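Local structure of beta-alanyl-CoA:ammonia lyase 2 (Clostridium propionicum, 4MTU) at residues N22-A27 / A61-G66; M69-W74 / F87-V92. The protein probably catalyses the reversible elimination of ammonia from beta-alanyl-CoA, and adopts a hot dog fold in an assembly of six chains. All coordinates share one frame; numbering follows the deposited sequence.

Contact 1 of 2, residues N22-A27 / A61-G66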
loop_
_atom_site.group_PDB
_atom_site.type_symbol
_atom_site.label_atom_id
_atom_site.label_comp_id
_atom_site.label_asym_id
_atom_site.label_seq_id
_atom_site.Cartn_x
_atom_site.Cartn_y
_atom_site.Cartn_z
ATOM N N ASN A 22 8.413 -8.104 -12.552
ATOM C CA ASN A 22 8.184 -8.724 -11.233
ATOM C C ASN A 22 9.406 -8.674 -10.333
ATOM O O ASN A 22 9.538 -9.458 -9.398
ATOM C CB ASN A 22 7.669 -10.145 -11.368
ATOM C CG ASN A 22 6.268 -10.085 -11.930
ATOM O OD1 ASN A 22 5.363 -9.504 -11.316
ATOM N ND2 ASN A 22 6.113 -10.527 -13.201
ATOM N N LEU A 23 10.279 -7.676 -10.546
ATOM C CA LEU A 23 11.508 -7.522 -9.810
ATOM C C LEU A 23 11.273 -6.640 -8.583
ATOM O O LEU A 23 10.739 -5.520 -8.680
ATOM C CB LEU A 23 12.557 -6.897 -10.728
ATOM C CG LEU A 23 13.933 -6.711 -10.128
ATOM C CD1 LEU A 23 14.608 -8.038 -9.800
ATOM C CD2 LEU A 23 14.808 -5.947 -11.119
ATOM N N VAL A 24 11.682 -7.145 -7.421
ATOM C CA VAL A 24 11.619 -6.406 -6.170
ATOM C C VAL A 24 12.865 -5.534 -6.064
ATOM O O VAL A 24 13.954 -5.898 -6.528
ATOM C CB VAL A 24 11.503 -7.374 -4.986
ATOM C CG1 VAL A 24 11.395 -6.663 -3.674
ATOM C CG2 VAL A 24 10.316 -8.329 -5.193
ATOM N N ASN A 25 12.706 -4.336 -5.489
ATOM C CA ASN A 25 13.816 -3.429 -5.272
ATOM C C ASN A 25 14.658 -3.841 -4.063
ATOM O O ASN A 25 14.176 -4.398 -3.072
ATOM C CB ASN A 25 13.301 -2.002 -5.119
ATOM C CG ASN A 25 12.264 -1.768 -4.063
ATOM O OD1 ASN A 25 11.505 -2.678 -3.708
ATOM N ND2 ASN A 25 12.123 -0.524 -3.623
ATOM N N GLY A 26 15.959 -3.519 -4.105
ATOM C CA GLY A 26 16.827 -3.800 -2.986
ATOM C C GLY A 26 16.396 -3.089 -1.688
ATOM O O GLY A 26 16.593 -3.609 -0.589
ATOM N N ALA A 27 15.775 -1.927 -1.822
ATOM C CA ALA A 27 15.293 -1.224 -0.654
ATOM C C ALA A 27 14.274 -2.032 0.145
ATOM O O ALA A 27 14.114 -1.785 1.337
ATOM C CB ALA A 27 14.727 0.140 -1.002
ATOM N N ALA A 61 21.902 -11.029 -4.998
ATOM C CA ALA A 61 21.073 -11.825 -5.904
ATOM C C ALA A 61 19.748 -11.120 -6.096
ATOM O O ALA A 61 19.240 -10.563 -5.118
ATOM C CB ALA A 61 20.775 -13.223 -5.355
ATOM N N PRO A 62 19.146 -11.184 -7.274
ATOM C CA PRO A 62 17.861 -10.509 -7.485
ATOM C C PRO A 62 16.757 -11.236 -6.749
ATOM O O PRO A 62 16.811 -12.441 -6.565
ATOM C CB PRO A 62 17.680 -10.612 -9.012
ATOM C CG PRO A 62 18.427 -11.854 -9.399
ATOM C CD PRO A 62 19.622 -11.926 -8.493
ATOM N N VAL A 63 15.713 -10.474 -6.401
ATOM C CA VAL A 63 14.543 -10.965 -5.694
ATOM C C VAL A 63 13.306 -10.645 -6.544
ATOM O O VAL A 63 13.193 -9.525 -7.039
ATOM C CB VAL A 63 14.467 -10.284 -4.302
ATOM C CG1 VAL A 63 13.191 -10.698 -3.589
ATOM C CG2 VAL A 63 15.680 -10.618 -3.459
ATOM N N TYR A 64 12.444 -11.645 -6.644
ATOM C CA TYR A 64 11.221 -11.552 -7.464
ATOM C C TYR A 64 9.981 -11.846 -6.662
ATOM O O TYR A 64 10.019 -12.516 -5.610
ATOM C CB TYR A 64 11.312 -12.565 -8.605
ATOM C CG TYR A 64 12.426 -12.276 -9.602
ATOM C CD1 TYR A 64 12.213 -11.405 -10.638
ATOM C CD2 TYR A 64 13.651 -12.891 -9.445
ATOM C CE1 TYR A 64 13.256 -11.128 -11.538
ATOM C CE2 TYR A 64 14.688 -12.660 -10.292
ATOM C CZ TYR A 64 14.461 -11.780 -11.329
ATOM O OH TYR A 64 15.508 -11.525 -12.245
ATOM N N VAL A 65 8.843 -11.426 -7.190
ATOM C CA VAL A 65 7.518 -11.861 -6.708
ATOM C C VAL A 65 7.549 -13.375 -6.592
ATOM O O VAL A 65 8.018 -14.093 -7.498
ATOM C CB VAL A 65 6.432 -11.402 -7.678
ATOM C CG1 VAL A 65 5.077 -11.962 -7.282
ATOM C CG2 VAL A 65 6.392 -9.883 -7.741
ATOM N N GLY A 66 7.008 -13.887 -5.470
ATOM C CA GLY A 66 6.907 -15.296 -5.202
ATOM C C GLY A 66 8.105 -15.885 -4.513
ATOM O O GLY A 66 8.120 -17.057 -4.132
HETATM O O HOH W 1 16.155 -7.599 -6.512
#
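The methyl CD1 of L23 lies over one face of the Y64 ring, 27° off the ring normal, and makes a CH-pi contact. The contact sits on a single beta bridge between two loops of the hot dog fold, one leading into helix 27-45 and the other following strand 50-59. L23 and Y64 are the bridged pair, and a backbone bond flanks them on each side: V65 N donates to N22 O at 3.0 Å, and V24 N to V63 O at 2.8 Å. N22 O is also approached by Y64 CA at 3.3 Å in a CA-H...O contact, and it lies near the plane of the Y64 ring at its edge. The leucine extends from its backbone with CG anti to N (chi1 -178°), which carries CD1 across to Y64 CE1 at 3.8 Å and to P62 CB at 4.1 Å. V24 points at the facing loop, where its CB meets V63 CG1 at 4.0 Å; both valines are buried, and V63 also packs on M12 and on C115 of strand 106-123. At the other end V65 CG2 rests against the N22 side chain, while V65 also touches T20 of a third subunit and L23 packs on L50 of a second subunit. Beyond the bridge, water 1 joins the loops, donating to V24 O at 2.8 Å and accepting from V63 N.

Contact 2 of 2, residues M69-W74 / F87-V92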
loop_
_atom_site.group_PDB
_atom_site.type_symbol
_atom_site.label_atom_id
_atom_site.label_comp_id
_atom_site.label_asym_id
_atom_site.label_seq_id
_atom_site.Cartn_x
_atom_site.Cartn_y
_atom_site.Cartn_z
ATOM N N MET A 69 11.525 -15.216 1.691
ATOM C CA MET A 69 12.733 -14.550 2.125
ATOM C C MET A 69 12.854 -14.574 3.644
ATOM O O MET A 69 11.877 -14.382 4.359
ATOM C CB MET A 69 12.700 -13.085 1.680
ATOM C CG MET A 69 12.762 -12.860 0.171
ATOM S SD MET A 69 14.302 -13.343 -0.615
ATOM C CE MET A 69 15.365 -12.070 0.086
ATOM N N GLU A 70 14.078 -14.745 4.096
ATOM C CA GLU A 70 14.440 -14.610 5.493
ATOM C C GLU A 70 15.436 -13.462 5.660
ATOM O O GLU A 70 16.299 -13.194 4.794
ATOM C CB GLU A 70 15.069 -15.824 6.060
ATOM C CG GLU A 70 14.182 -16.922 6.180
ATOM C CD GLU A 70 14.567 -17.988 7.204
ATOM O OE1 GLU A 70 13.698 -18.746 7.587
ATOM O OE2 GLU A 70 15.769 -18.093 7.597
ATOM N N TYR A 71 15.327 -12.762 6.775
ATOM C CA TYR A 71 16.125 -11.596 7.068
ATOM C C TYR A 71 16.658 -11.810 8.491
ATOM O O TYR A 71 15.874 -11.861 9.415
ATOM C CB TYR A 71 15.334 -10.309 6.964
ATOM C CG TYR A 71 14.621 -10.186 5.640
ATOM C CD1 TYR A 71 15.187 -9.464 4.599
ATOM C CD2 TYR A 71 13.399 -10.768 5.416
ATOM C CE1 TYR A 71 14.533 -9.339 3.376
ATOM C CE2 TYR A 71 12.742 -10.648 4.196
ATOM C CZ TYR A 71 13.301 -9.936 3.177
ATOM O OH TYR A 71 12.610 -9.842 2.002
ATOM N N HIS A 72 17.965 -11.965 8.593
ATOM C CA HIS A 72 18.613 -12.248 9.873
ATOM C C HIS A 72 19.335 -10.993 10.367
ATOM O O HIS A 72 19.921 -10.231 9.582
ATOM C CB HIS A 72 19.669 -13.355 9.694
ATOM C CG HIS A 72 19.090 -14.657 9.217
ATOM N ND1 HIS A 72 19.849 -15.788 9.289
ATOM C CD2 HIS A 72 17.929 -14.961 8.656
ATOM C CE1 HIS A 72 19.082 -16.785 8.799
ATOM N NE2 HIS A 72 17.917 -16.296 8.393
ATOM N N GLY A 73 19.310 -10.759 11.690
ATOM C CA GLY A 73 20.100 -9.718 12.258
ATOM C C GLY A 73 20.530 -10.070 13.662
ATOM O O GLY A 73 19.853 -10.816 14.380
ATOM N N TRP A 74 21.667 -9.487 14.056
ATOM C CA TRP A 74 22.137 -9.703 15.442
ATOM C C TRP A 74 23.003 -8.495 15.825
ATOM O O TRP A 74 23.551 -7.776 15.012
ATOM C CB TRP A 74 22.907 -11.005 15.562
ATOM C CG TRP A 74 24.118 -11.153 14.722
ATOM C CD1 TRP A 74 25.392 -10.847 15.117
ATOM C CD2 TRP A 74 24.190 -11.603 13.363
ATOM N NE1 TRP A 74 26.236 -11.109 14.077
ATOM C CE2 TRP A 74 25.548 -11.565 12.987
ATOM C CE3 TRP A 74 23.255 -12.022 12.430
ATOM C CZ2 TRP A 74 25.970 -11.960 11.696
ATOM C CZ3 TRP A 74 23.670 -12.406 11.190
ATOM C CH2 TRP A 74 25.000 -12.381 10.802
ATOM N N PHE A 87 23.499 -7.860 9.432
ATOM C CA PHE A 87 22.256 -8.283 8.796
ATOM C C PHE A 87 22.583 -9.152 7.566
ATOM O O PHE A 87 23.592 -8.966 6.866
ATOM C CB PHE A 87 21.459 -7.083 8.310
ATOM C CG PHE A 87 21.074 -6.131 9.425
ATOM C CD1 PHE A 87 19.951 -6.371 10.191
ATOM C CD2 PHE A 87 21.848 -5.020 9.721
ATOM C CE1 PHE A 87 19.586 -5.512 11.218
ATOM C CE2 PHE A 87 21.487 -4.173 10.746
ATOM C CZ PHE A 87 20.341 -4.423 11.489
ATOM N N GLU A 88 21.687 -10.068 7.272
ATOM C CA GLU A 88 21.719 -10.911 6.095
ATOM C C GLU A 88 20.301 -11.080 5.530
ATOM O O GLU A 88 19.308 -10.956 6.265
ATOM C CB GLU A 88 22.268 -12.303 6.385
ATOM C CG GLU A 88 23.640 -12.333 6.975
ATOM C CD GLU A 88 24.102 -13.715 7.427
ATOM O OE1 GLU A 88 23.248 -14.617 7.623
ATOM O OE2 GLU A 88 25.343 -13.868 7.583
ATOM N N ALA A 89 20.208 -11.380 4.237
ATOM C CA ALA A 89 18.938 -11.702 3.597
ATOM C C ALA A 89 19.156 -12.968 2.767
ATOM O O ALA A 89 20.147 -13.057 2.029
ATOM C CB ALA A 89 18.466 -10.575 2.708
ATOM N N TRP A 90 18.248 -13.919 2.899
ATOM C CA TRP A 90 18.347 -15.249 2.305
ATOM C C TRP A 90 17.039 -15.617 1.611
ATOM O O TRP A 90 15.962 -15.414 2.155
ATOM C CB TRP A 90 18.566 -16.292 3.395
ATOM C CG TRP A 90 19.855 -16.147 4.141
ATOM C CD1 TRP A 90 20.099 -15.516 5.303
ATOM C CD2 TRP A 90 21.123 -16.704 3.707
ATOM N NE1 TRP A 90 21.459 -15.657 5.652
ATOM C CE2 TRP A 90 22.079 -16.363 4.694
ATOM C CE3 TRP A 90 21.515 -17.475 2.591
ATOM C CZ2 TRP A 90 23.397 -16.768 4.557
ATOM C CZ3 TRP A 90 22.843 -17.878 2.461
ATOM C CH2 TRP A 90 23.769 -17.508 3.468
ATOM N N LYS A 91 17.144 -16.211 0.425
ATOM C CA LYS A 91 15.989 -16.725 -0.322
ATOM C C LYS A 91 15.840 -18.207 -0.055
ATOM O O LYS A 91 16.841 -18.959 -0.247
ATOM C CB LYS A 91 16.188 -16.448 -1.806
ATOM C CG LYS A 91 14.966 -16.753 -2.658
ATOM C CD LYS A 91 15.247 -16.542 -4.155
ATOM C CE LYS A 91 15.827 -15.183 -4.485
ATOM N NZ LYS A 91 15.656 -14.868 -5.923
ATOM N N VAL A 92 14.665 -18.619 0.352
ATOM C CA VAL A 92 14.386 -19.993 0.731
ATOM C C VAL A 92 13.425 -20.713 -0.199
ATOM O O VAL A 92 13.314 -21.965 -0.085
ATOM C CB VAL A 92 13.929 -20.124 2.224
ATOM C CG1 VAL A 92 14.999 -19.511 3.112
ATOM C CG2 VAL A 92 12.583 -19.514 2.448
HETATM O O HOH W 2 22.398 -16.150 9.657
#
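Strands 69-74 and 87-92 run antiparallel at 164° with their axes 4.6 Å apart, and E70-W90 and H72-E88 form hydrogen-bonded pairs, each joined by two backbone N-H...O bonds. M69-K91, Y71-A89 and G73-F87 are the non-hydrogen-bonded pairs. This hairpin belongs to the hot dog sheet, and M69, Y71, F87, A89 and K91 share one of its faces. There A89 CB meets Y71 CD1 at 3.9 Å, and Y71, F87 and A89 all touch helix 27-45. M69 is bent at both chi2 and chi3, which brings its SD to 3.8 Å from K91 CB; the lysine's ammonium forms a salt bridge with D67.

E70, H72, E88 and W90 form a polar cluster on the other face. W90 CD1 sits over the centre of the imidazole, 3.8 Å above its plane, with the two rings oblique at 47°. H72 NE2 donates to E70 OE2 at 2.9 Å, nearly in the imidazole plane, meeting the oxygen on its anti side but 26° out of the plane of the carboxylate, whose OE1 is hydrogen-bonded to H9. W90 NE1 donates to E88 OE1 at 2.9 Å, arriving from above the carboxylate plane. Water 2 donates to that same oxygen and is also bonded to H72 ND1. The W74 ring brings its CH2 edge to 3.6 Å from E88 OE2. With both nitrogens engaged and a tryptophan over one face, the imidazole is fixed in rotation. Two nearby carboxylates, one reached through water, would probably raise its affinity for a proton.

Overall arrangement
From the N terminus the chain lays down strand 4-11, outermost in the sheet of this chain, and then reaches residues 22-27. Contact 1 closes the loop made by helix 27-45 and strand 50-59, bringing 61-66 back beside the segment that enters the helix. Contact 2 opens only afterwards, joining strands 68-78 and 82-95 across their short turn; the two closures are therefore in series, neither nested nor crossed. Their centres lie 14 Å apart, yet they touch: K91 NZ is 2.8 Å from P62 O, a probable hydrogen bond, and M69 CE packs on V63 CG2 at 3.8 Å. Together they tie the helix entrance to the middle strands of the sheet.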